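PDB 6HXI: succinyl-CoA ligase (ADP-forming) subunit alpha from Methanosaeta concilii, which belongs to the succinyl-CoA synthetase-like family of ligases, pairs a CoA-ligase region with a citrate-synthase-like C-terminal region, and binds coenzyme A. Local coordinates for residues 228-233 and 255-260; 238-243 and 291-296; 173-178 and 210-215. All coordinates share one frame; numbering follows the deposited sequence.

Contact 1: 228-233 and 255-260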
loop_
_atom_site.group_PDB
_atom_site.type_symbol
_atom_site.label_atom_id
_atom_site.label_comp_id
_atom_site.label_asym_id
_atom_site.label_seq_id
_atom_site.Cartn_x
_atom_site.Cartn_y
_atom_site.Cartn_z
ATOM N N ILE B 228 11.410 -68.473 -12.351
ATOM C CA ILE B 228 10.980 -67.455 -13.330
ATOM C C ILE B 228 9.466 -67.590 -13.587
ATOM O O ILE B 228 8.940 -68.693 -13.632
ATOM C CB ILE B 228 11.833 -67.397 -14.639
ATOM C CG1 ILE B 228 13.363 -67.462 -14.335
ATOM C CG2 ILE B 228 11.490 -66.134 -15.468
ATOM C CD1 ILE B 228 14.291 -67.772 -15.536
ATOM N N ALA B 229 8.757 -66.471 -13.652
ATOM C CA ALA B 229 7.314 -66.476 -13.890
ATOM C C ALA B 229 6.978 -65.412 -14.912
ATOM O O ALA B 229 7.476 -64.294 -14.799
ATOM C CB ALA B 229 6.568 -66.209 -12.590
ATOM N N CYS B 230 6.165 -65.741 -15.927
ATOM C CA CYS B 230 5.769 -64.700 -16.872
ATOM C C CYS B 230 4.319 -64.792 -17.300
ATOM O O CYS B 230 3.699 -65.842 -17.230
ATOM C CB CYS B 230 6.706 -64.597 -18.067
ATOM S SG CYS B 230 6.609 -65.977 -19.203
ATOM N N LEU B 231 3.775 -63.649 -17.672
ATOM C CA LEU B 231 2.396 -63.500 -18.099
ATOM C C LEU B 231 2.386 -62.697 -19.396
ATOM O O LEU B 231 2.712 -61.520 -19.387
ATOM C CB LEU B 231 1.608 -62.777 -16.991
ATOM C CG LEU B 231 0.092 -62.697 -17.119
ATOM C CD1 LEU B 231 -0.554 -64.063 -16.964
ATOM C CD2 LEU B 231 -0.482 -61.702 -16.089
ATOM N N GLY B 232 2.079 -63.364 -20.495
ATOM C CA GLY B 232 2.000 -62.746 -21.809
ATOM C C GLY B 232 0.567 -62.553 -22.254
ATOM O O GLY B 232 -0.360 -62.700 -21.449
ATOM N N GLU B 233 0.381 -62.192 -23.536
ATOM C CA GLU B 233 -0.943 -62.002 -24.154
ATOM C C GLU B 233 -0.880 -62.240 -25.664
ATOM O O GLU B 233 0.205 -62.226 -26.252
ATOM C CB GLU B 233 -1.576 -60.622 -23.809
ATOM C CG GLU B 233 -0.877 -59.435 -24.432
ATOM C CD GLU B 233 -1.482 -58.058 -24.230
ATOM O OE1 GLU B 233 -2.521 -57.934 -23.533
ATOM O OE2 GLU B 233 -0.914 -57.097 -24.804
ATOM N N LEU B 255 10.348 -72.225 -15.240
ATOM C CA LEU B 255 9.576 -71.099 -15.760
ATOM C C LEU B 255 8.061 -71.347 -15.777
ATOM O O LEU B 255 7.599 -72.248 -16.481
ATOM C CB LEU B 255 10.069 -70.746 -17.182
ATOM C CG LEU B 255 9.498 -69.453 -17.791
ATOM C CD1 LEU B 255 10.590 -68.486 -18.125
ATOM C CD2 LEU B 255 8.656 -69.746 -19.017
ATOM N N VAL B 256 7.292 -70.520 -15.038
ATOM C CA VAL B 256 5.820 -70.563 -15.020
ATOM C C VAL B 256 5.390 -69.618 -16.132
ATOM O O VAL B 256 5.918 -68.511 -16.228
ATOM C CB VAL B 256 5.192 -70.173 -13.651
ATOM C CG1 VAL B 256 3.669 -70.212 -13.711
ATOM C CG2 VAL B 256 5.702 -71.076 -12.524
ATOM N N ALA B 257 4.473 -70.051 -16.997
ATOM C CA ALA B 257 4.050 -69.201 -18.106
ATOM C C ALA B 257 2.565 -69.266 -18.412
ATOM O O ALA B 257 1.983 -70.342 -18.443
ATOM C CB ALA B 257 4.845 -69.553 -19.348
ATOM N N TRP B 258 1.957 -68.098 -18.667
ATOM C CA TRP B 258 0.560 -68.005 -19.074
ATOM C C TRP B 258 0.365 -66.874 -20.071
ATOM O O TRP B 258 0.877 -65.777 -19.863
ATOM C CB TRP B 258 -0.422 -67.908 -17.890
ATOM C CG TRP B 258 -1.858 -67.847 -18.344
ATOM C CD1 TRP B 258 -2.668 -66.746 -18.362
ATOM C CD2 TRP B 258 -2.597 -68.899 -18.982
ATOM N NE1 TRP B 258 -3.881 -67.060 -18.927
ATOM C CE2 TRP B 258 -3.865 -68.374 -19.319
ATOM C CE3 TRP B 258 -2.315 -70.239 -19.290
ATOM C CZ2 TRP B 258 -4.855 -69.148 -19.936
ATOM C CZ3 TRP B 258 -3.290 -71.003 -19.911
ATOM C CH2 TRP B 258 -4.547 -70.463 -20.218
ATOM N N VAL B 259 -0.366 -67.158 -21.162
ATOM C CA VAL B 259 -0.675 -66.191 -22.212
ATOM C C VAL B 259 -2.194 -65.929 -22.190
ATOM O O VAL B 259 -2.995 -66.851 -22.357
ATOM C CB VAL B 259 -0.147 -66.632 -23.610
ATOM C CG1 VAL B 259 -0.503 -65.604 -24.677
ATOM C CG2 VAL B 259 1.364 -66.870 -23.582
ATOM N N THR B 260 -2.575 -64.670 -21.937
ATOM C CA THR B 260 -3.979 -64.234 -21.866
ATOM C C THR B 260 -4.530 -63.954 -23.287
ATOM O O THR B 260 -3.760 -63.696 -24.213
ATOM C CB THR B 260 -4.100 -63.013 -20.942
ATOM O OG1 THR B 260 -3.513 -61.905 -21.600
ATOM C CG2 THR B 260 -3.403 -63.212 -19.606
#

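Contact 2: 238-243 and 291-296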
loop_
_atom_site.group_PDB
_atom_site.type_symbol
_atom_site.label_atom_id
_atom_site.label_comp_id
_atom_site.label_asym_id
_atom_site.label_seq_id
_atom_site.Cartn_x
_atom_site.Cartn_y
_atom_site.Cartn_z
ATOM N N ASP B 238 6.522 -62.142 -29.458
ATOM C CA ASP B 238 7.465 -61.972 -28.350
ATOM C C ASP B 238 7.694 -63.268 -27.557
ATOM O O ASP B 238 8.839 -63.644 -27.332
ATOM C CB ASP B 238 7.001 -60.813 -27.433
ATOM C CG ASP B 238 7.776 -60.600 -26.123
ATOM O OD1 ASP B 238 7.666 -61.453 -25.220
ATOM O OD2 ASP B 238 8.398 -59.526 -25.965
ATOM N N GLU B 239 6.610 -63.947 -27.152
ATOM C CA GLU B 239 6.637 -65.178 -26.339
ATOM C C GLU B 239 7.359 -66.340 -27.045
ATOM O O GLU B 239 7.896 -67.223 -26.377
ATOM C CB GLU B 239 5.224 -65.580 -25.873
ATOM C CG GLU B 239 4.552 -64.568 -24.957
ATOM C CD GLU B 239 3.812 -63.405 -25.602
ATOM O OE1 GLU B 239 4.045 -63.100 -26.795
ATOM O OE2 GLU B 239 2.992 -62.780 -24.894
ATOM N N TYR B 240 7.433 -66.287 -28.388
ATOM C CA TYR B 240 8.148 -67.274 -29.194
ATOM C C TYR B 240 9.670 -67.126 -29.062
ATOM O O TYR B 240 10.392 -68.049 -29.418
ATOM C CB TYR B 240 7.667 -67.272 -30.659
ATOM C CG TYR B 240 6.265 -67.821 -30.782
ATOM C CD1 TYR B 240 6.026 -69.193 -30.732
ATOM C CD2 TYR B 240 5.167 -66.969 -30.893
ATOM C CE1 TYR B 240 4.730 -69.704 -30.796
ATOM C CE2 TYR B 240 3.869 -67.470 -30.976
ATOM C CZ TYR B 240 3.656 -68.837 -30.912
ATOM O OH TYR B 240 2.382 -69.334 -30.983
ATOM N N MET B 241 10.154 -65.991 -28.508
ATOM C CA MET B 241 11.585 -65.799 -28.248
ATOM C C MET B 241 11.935 -66.630 -27.017
ATOM O O MET B 241 13.004 -67.246 -26.973
ATOM C CB MET B 241 11.938 -64.320 -28.000
ATOM C CG MET B 241 11.857 -63.445 -29.237
ATOM S SD MET B 241 11.777 -61.670 -28.850
ATOM C CE MET B 241 13.496 -61.380 -28.329
ATOM N N ILE B 242 10.995 -66.674 -26.043
ATOM C CA ILE B 242 11.114 -67.400 -24.774
ATOM C C ILE B 242 11.081 -68.886 -25.025
ATOM O O ILE B 242 11.979 -69.588 -24.567
ATOM C CB ILE B 242 10.052 -66.947 -23.724
ATOM C CG1 ILE B 242 10.103 -65.401 -23.493
ATOM C CG2 ILE B 242 10.203 -67.715 -22.396
ATOM C CD1 ILE B 242 8.774 -64.793 -23.158
ATOM N N ILE B 243 10.068 -69.358 -25.766
ATOM C CA ILE B 243 9.870 -70.772 -26.126
ATOM C C ILE B 243 11.099 -71.319 -26.876
ATOM O O ILE B 243 11.527 -72.444 -26.597
ATOM C CB ILE B 243 8.524 -70.927 -26.908
ATOM C CG1 ILE B 243 7.311 -70.635 -25.980
ATOM C CG2 ILE B 243 8.386 -72.283 -27.620
ATOM C CD1 ILE B 243 6.085 -70.018 -26.691
ATOM N N ASN B 291 0.227 -70.733 -25.543
ATOM C CA ASN B 291 0.161 -71.581 -24.349
ATOM C C ASN B 291 0.531 -73.020 -24.679
ATOM O O ASN B 291 1.205 -73.672 -23.882
ATOM C CB ASN B 291 -1.219 -71.491 -23.674
ATOM C CG ASN B 291 -1.424 -70.235 -22.852
ATOM O OD1 ASN B 291 -0.515 -69.751 -22.165
ATOM N ND2 ASN B 291 -2.631 -69.675 -22.892
ATOM N N ASP B 292 0.132 -73.502 -25.867
ATOM C CA ASP B 292 0.457 -74.857 -26.319
ATOM C C ASP B 292 1.953 -74.998 -26.576
ATOM O O ASP B 292 2.554 -75.946 -26.073
ATOM C CB ASP B 292 -0.361 -75.242 -27.560
ATOM C CG ASP B 292 -1.824 -75.556 -27.292
ATOM O OD1 ASP B 292 -2.233 -75.541 -26.099
ATOM O OD2 ASP B 292 -2.557 -75.835 -28.266
ATOM N N ALA B 293 2.563 -74.025 -27.306
ATOM C CA ALA B 293 4.002 -74.001 -27.598
ATOM C C ALA B 293 4.818 -73.861 -26.301
ATOM O O ALA B 293 5.926 -74.387 -26.220
ATOM C CB ALA B 293 4.327 -72.873 -28.559
ATOM N N PHE B 294 4.257 -73.166 -25.279
ATOM C CA PHE B 294 4.892 -73.015 -23.965
ATOM C C PHE B 294 4.886 -74.365 -23.223
ATOM O O PHE B 294 5.912 -74.742 -22.664
ATOM C CB PHE B 294 4.222 -71.915 -23.127
ATOM C CG PHE B 294 4.984 -70.609 -23.024
ATOM C CD1 PHE B 294 6.252 -70.563 -22.448
ATOM C CD2 PHE B 294 4.405 -69.413 -23.437
ATOM C CE1 PHE B 294 6.946 -69.348 -22.335
ATOM C CE2 PHE B 294 5.101 -68.201 -23.324
ATOM C CZ PHE B 294 6.367 -68.176 -22.781
ATOM N N ARG B 295 3.748 -75.092 -23.246
ATOM C CA ARG B 295 3.607 -76.403 -22.607
ATOM C C ARG B 295 4.641 -77.385 -23.188
ATOM O O ARG B 295 5.389 -77.998 -22.426
ATOM C CB ARG B 295 2.184 -76.949 -22.813
ATOM C CG ARG B 295 1.351 -77.025 -21.545
ATOM C CD ARG B 295 -0.084 -77.432 -21.835
ATOM N NE ARG B 295 -0.889 -76.313 -22.337
ATOM C CZ ARG B 295 -1.720 -75.579 -21.594
ATOM N NH1 ARG B 295 -1.870 -75.836 -20.298
ATOM N NH2 ARG B 295 -2.413 -74.592 -22.143
ATOM N N GLN B 296 4.718 -77.452 -24.541
ATOM C CA GLN B 296 5.617 -78.296 -25.342
ATOM C C GLN B 296 7.109 -77.975 -25.162
ATOM O O GLN B 296 7.946 -78.841 -25.414
ATOM C CB GLN B 296 5.238 -78.219 -26.831
ATOM C CG GLN B 296 3.931 -78.936 -27.174
ATOM C CD GLN B 296 3.400 -78.552 -28.531
ATOM O OE1 GLN B 296 4.028 -78.795 -29.567
ATOM N NE2 GLN B 296 2.212 -77.968 -28.557
#

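Contact 3: 173-178 and 210-215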
loop_
_atom_site.group_PDB
_atom_site.type_symbol
_atom_site.label_atom_id
_atom_site.label_comp_id
_atom_site.label_asym_id
_atom_site.label_seq_id
_atom_site.Cartn_x
_atom_site.Cartn_y
_atom_site.Cartn_z
ATOM N N GLY B 173 11.615 -64.279 -10.283
ATOM C CA GLY B 173 11.911 -63.304 -11.328
ATOM C C GLY B 173 10.683 -63.220 -12.197
ATOM O O GLY B 173 10.341 -64.194 -12.860
ATOM N N PHE B 174 9.966 -62.088 -12.140
ATOM C CA PHE B 174 8.697 -61.899 -12.851
ATOM C C PHE B 174 8.721 -60.904 -14.032
ATOM O O PHE B 174 9.244 -59.796 -13.898
ATOM C CB PHE B 174 7.577 -61.488 -11.856
ATOM C CG PHE B 174 6.230 -61.429 -12.523
ATOM C CD1 PHE B 174 5.539 -62.593 -12.832
ATOM C CD2 PHE B 174 5.696 -60.215 -12.937
ATOM C CE1 PHE B 174 4.329 -62.542 -13.528
ATOM C CE2 PHE B 174 4.488 -60.165 -13.634
ATOM C CZ PHE B 174 3.808 -61.324 -13.917
ATOM N N VAL B 175 8.032 -61.255 -15.140
ATOM C CA VAL B 175 7.903 -60.361 -16.299
ATOM C C VAL B 175 6.492 -60.479 -16.943
ATOM O O VAL B 175 5.978 -61.583 -17.167
ATOM C CB VAL B 175 9.080 -60.515 -17.323
ATOM C CG1 VAL B 175 9.036 -61.840 -18.059
ATOM C CG2 VAL B 175 9.137 -59.348 -18.310
ATOM N N SER B 176 5.868 -59.339 -17.205
ATOM C CA SER B 176 4.564 -59.302 -17.854
ATOM C C SER B 176 4.528 -58.249 -18.975
ATOM O O SER B 176 5.517 -57.549 -19.210
ATOM C CB SER B 176 3.459 -59.041 -16.834
ATOM O OG SER B 176 3.544 -57.732 -16.295
ATOM N N LYS B 177 3.403 -58.163 -19.678
ATOM C CA LYS B 177 3.173 -57.114 -20.661
ATOM C C LYS B 177 2.380 -56.023 -19.939
ATOM O O LYS B 177 2.759 -54.863 -19.964
ATOM C CB LYS B 177 2.411 -57.652 -21.882
ATOM C CG LYS B 177 3.340 -58.045 -23.011
ATOM C CD LYS B 177 2.730 -59.083 -23.931
ATOM C CE LYS B 177 3.649 -59.308 -25.111
ATOM N NZ LYS B 177 3.097 -60.265 -26.116
ATOM N N SER B 178 1.334 -56.424 -19.216
ATOM C CA SER B 178 0.429 -55.552 -18.479
ATOM C C SER B 178 1.013 -54.979 -17.188
ATOM O O SER B 178 1.621 -55.700 -16.397
ATOM C CB SER B 178 -0.860 -56.309 -18.175
ATOM O OG SER B 178 -1.736 -55.607 -17.310
ATOM N N SER B 210 12.115 -53.207 -24.778
ATOM C CA SER B 210 12.773 -54.450 -24.396
ATOM C C SER B 210 11.716 -55.548 -24.387
ATOM O O SER B 210 10.576 -55.317 -23.964
ATOM C CB SER B 210 13.419 -54.332 -23.018
ATOM O OG SER B 210 12.495 -53.906 -22.029
ATOM N N ASN B 211 12.076 -56.717 -24.905
ATOM C CA ASN B 211 11.200 -57.873 -24.981
ATOM C C ASN B 211 11.250 -58.621 -23.662
ATOM O O ASN B 211 12.144 -58.373 -22.851
ATOM C CB ASN B 211 11.620 -58.768 -26.164
ATOM C CG ASN B 211 11.270 -58.125 -27.495
ATOM O OD1 ASN B 211 12.116 -57.515 -28.158
ATOM N ND2 ASN B 211 9.980 -58.134 -27.848
ATOM N N MET B 212 10.280 -59.508 -23.422
ATOM C CA MET B 212 10.248 -60.276 -22.182
ATOM C C MET B 212 11.523 -61.090 -21.991
ATOM O O MET B 212 12.033 -61.148 -20.868
ATOM C CB MET B 212 9.026 -61.197 -22.124
ATOM C CG MET B 212 7.729 -60.482 -21.808
ATOM S SD MET B 212 6.377 -61.679 -21.885
ATOM C CE MET B 212 5.137 -60.764 -21.335
ATOM N N LEU B 213 12.048 -61.701 -23.084
ATOM C CA LEU B 213 13.259 -62.537 -23.035
ATOM C C LEU B 213 14.478 -61.803 -22.502
ATOM O O LEU B 213 15.245 -62.414 -21.767
ATOM C CB LEU B 213 13.579 -63.226 -24.379
ATOM C CG LEU B 213 14.768 -64.222 -24.368
ATOM C CD1 LEU B 213 14.513 -65.415 -23.422
ATOM C CD2 LEU B 213 15.125 -64.674 -25.771
ATOM N N ASP B 214 14.643 -60.499 -22.824
ATOM C CA ASP B 214 15.766 -59.682 -22.339
ATOM C C ASP B 214 15.856 -59.804 -20.812
ATOM O O ASP B 214 16.915 -60.186 -20.286
ATOM C CB ASP B 214 15.597 -58.201 -22.758
ATOM C CG ASP B 214 15.407 -57.945 -24.247
ATOM O OD1 ASP B 214 15.335 -58.931 -25.021
ATOM O OD2 ASP B 214 15.319 -56.756 -24.639
ATOM N N HIS B 215 14.700 -59.560 -20.125
ATOM C CA HIS B 215 14.551 -59.644 -18.678
ATOM C C HIS B 215 14.643 -61.068 -18.184
ATOM O O HIS B 215 15.328 -61.271 -17.192
ATOM C CB HIS B 215 13.285 -58.932 -18.196
ATOM C CG HIS B 215 13.188 -57.527 -18.730
ATOM N ND1 HIS B 215 13.966 -56.505 -18.216
ATOM C CD2 HIS B 215 12.472 -57.046 -19.768
ATOM C CE1 HIS B 215 13.687 -55.432 -18.938
ATOM N NE2 HIS B 215 12.786 -55.702 -19.879
#

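Contact 1: 228-233 and 255-260
Val256 N gives to Ile228 O at 2.8 Å, the first of the backbone hydrogen bonds that join the parallel strands 228-233 and 255-260 along their whole length. Cys230 N follows with Val256 O, Trp258 N with Cys230 O, a longer bond, and Gly232 N with Trp258 O. The last of the series, Thr260 N to Gly232 O, is almost straight at the hydrogen (177°), yet its nitrogen stands above the carbonyl plane. Gly232 O is gripped a second time by Thr260 OG1, 3.3 Å away in the carbonyl plane on a lone pair; chi1 of 71° sets that hydroxyl between the threonine's own N and carbonyl carbon, where it reaches back to the neighbouring strand.

Apolar contacts divide between the two faces of the sheet. On one, Ile228 CG2 meets Leu255 CD1 at 3.7 Å, and Cys230 SG lies 4.0 Å from Ala257 CB. On the other, Leu231 CD1 comes in at the edge of the Trp258 indole, close to its plane, 3.7 Å from CD1 of that ring, and also reaches Thr260 CG2. Helix 287-297 packs against Leu255 and Ala257, whereas helix 308-322 covers Ala229 and Val256.

The two strands and helix 239-247 between them form a parallel beta-alpha-beta unit of the CoA-ligase region. Every residue of the pair is buried, and the side chain of Glu233 lies about 11 Å from a bound coenzyme A. Main-chain bonds run the length of the pair, while mostly apolar side chains line both faces, and Gly232 O, with two donors, ties down the C-terminal end.

Contact 2: 238-243 and 291-296
The Phe294 ring carries Ile243 on one face and Ile242 at its edge. Ile243 CG1 sits over the ring centre, 3.7 Å from the centroid and 12° off the normal, a CH-pi contact, while CD1 of the same isoleucine continues across to Phe294 CD2 at 3.7 Å. Near the ring plane, Ile242 CG2 touches Phe294 CE1 at 3.6 Å. Glu239 CB approaches Phe294 CE2 obliquely at 3.7 Å. The second aromatic ring, that of Tyr240, is met obliquely by the methyl of Ala293, 3.9 Å from Tyr240 CE1.

Segments 238-243 and 291-296 belong to helices 239-247 and 287-297, which run nearly parallel here, 14° apart with their axes 9.9 Å from each other. Both pack on the parallel part of the mixed sheet of the CoA-ligase region: helix 239-247 is the connection between strands 227-233 and 255-260, and Phe294 also rests on Leu255, Ala257 and Val259 of the latter strand. Phe294 thus touches helix 239-247 and strand 255-260 at once.

Ile243 works with both branches. CG1, anti to the carbonyl carbon (chi1 -67°), goes to the phenyl face, and CG2 faces Ala293 O at 3.5 Å; the terminal CD1 lies 3.8 Å from Ala293 CB.

Glu239 has an apolar stem and a charged end. Its chain bends beyond CB, and the carboxylate stands nearly perpendicular to the phenyl ring. OE1 makes a salt bridge to Lys290, whereas OE2 makes a salt bridge to Lys177 NZ and accepts a hydrogen bond from Glu233 N. Tyr240 OH is hydrogen-bonded to Lys284 O.

Contact 3: 173-178 and 210-215
Met212 reaches from the start of helix 212-221 onto Val175 of strand 172-176, in the parallel part of a mixed sheet in the CoA-ligase region; along the chain the helix lies between the parallel strands 196-201 and 227-233 of that sheet, as the helix of a beta-alpha-beta connection. Met212 CB lies 4.1 Å from Val175 CG1. Next along the chain, CG settles against the other valine methyl, Val175 CG2, at 3.9 Å. Beyond CG the side chain is fully extended (chi2 176°, chi3 173°), which carries the sulfur past the valine and delivers CE to the end of the strand. There Met212 CE lies 3.5 Å from both Ser176 C and Lys177 N, and 3.7 Å from Lys177 CG. The lysine chain crosses the methionine at about a right angle and runs on to a salt bridge between its NZ and Glu239.

One helical turn later, His215 CB lies 4.2 Å from Val175 CG2. Ile202 packs on Val175, Met212 and His215 alike. The imidazole of His215 is held by bonds at both nitrogens: ND1 is hydrogen-bonded to Arg218 NH2, and NE2 donates to Ser210 OG at 2.8 Å, with the hydroxyl oxygen 15° out of the ring plane.

How the contacts relate
All three contacts lie in the CoA-ligase region, around one parallel part of a mixed sheet in which strands 172-176, 227-233 and 255-260 are neighbours in that order. The centres of contacts 2 and 3 are each about 9 Å from that of contact 1, and about 13 Å from each other. Along the chain contact 3 closes first; contacts 1 and 2 then interleave, because helix 239-247 connects the two strands of contact 1. Asp238 OD2 and Asn211 ND2 link contacts 2 and 3, while Asn291 OD1 accepts from Val259 N. The strand ends at Ser176 and Glu233 lie, by their side chains, about 9 and 11 Å from a bound coenzyme A.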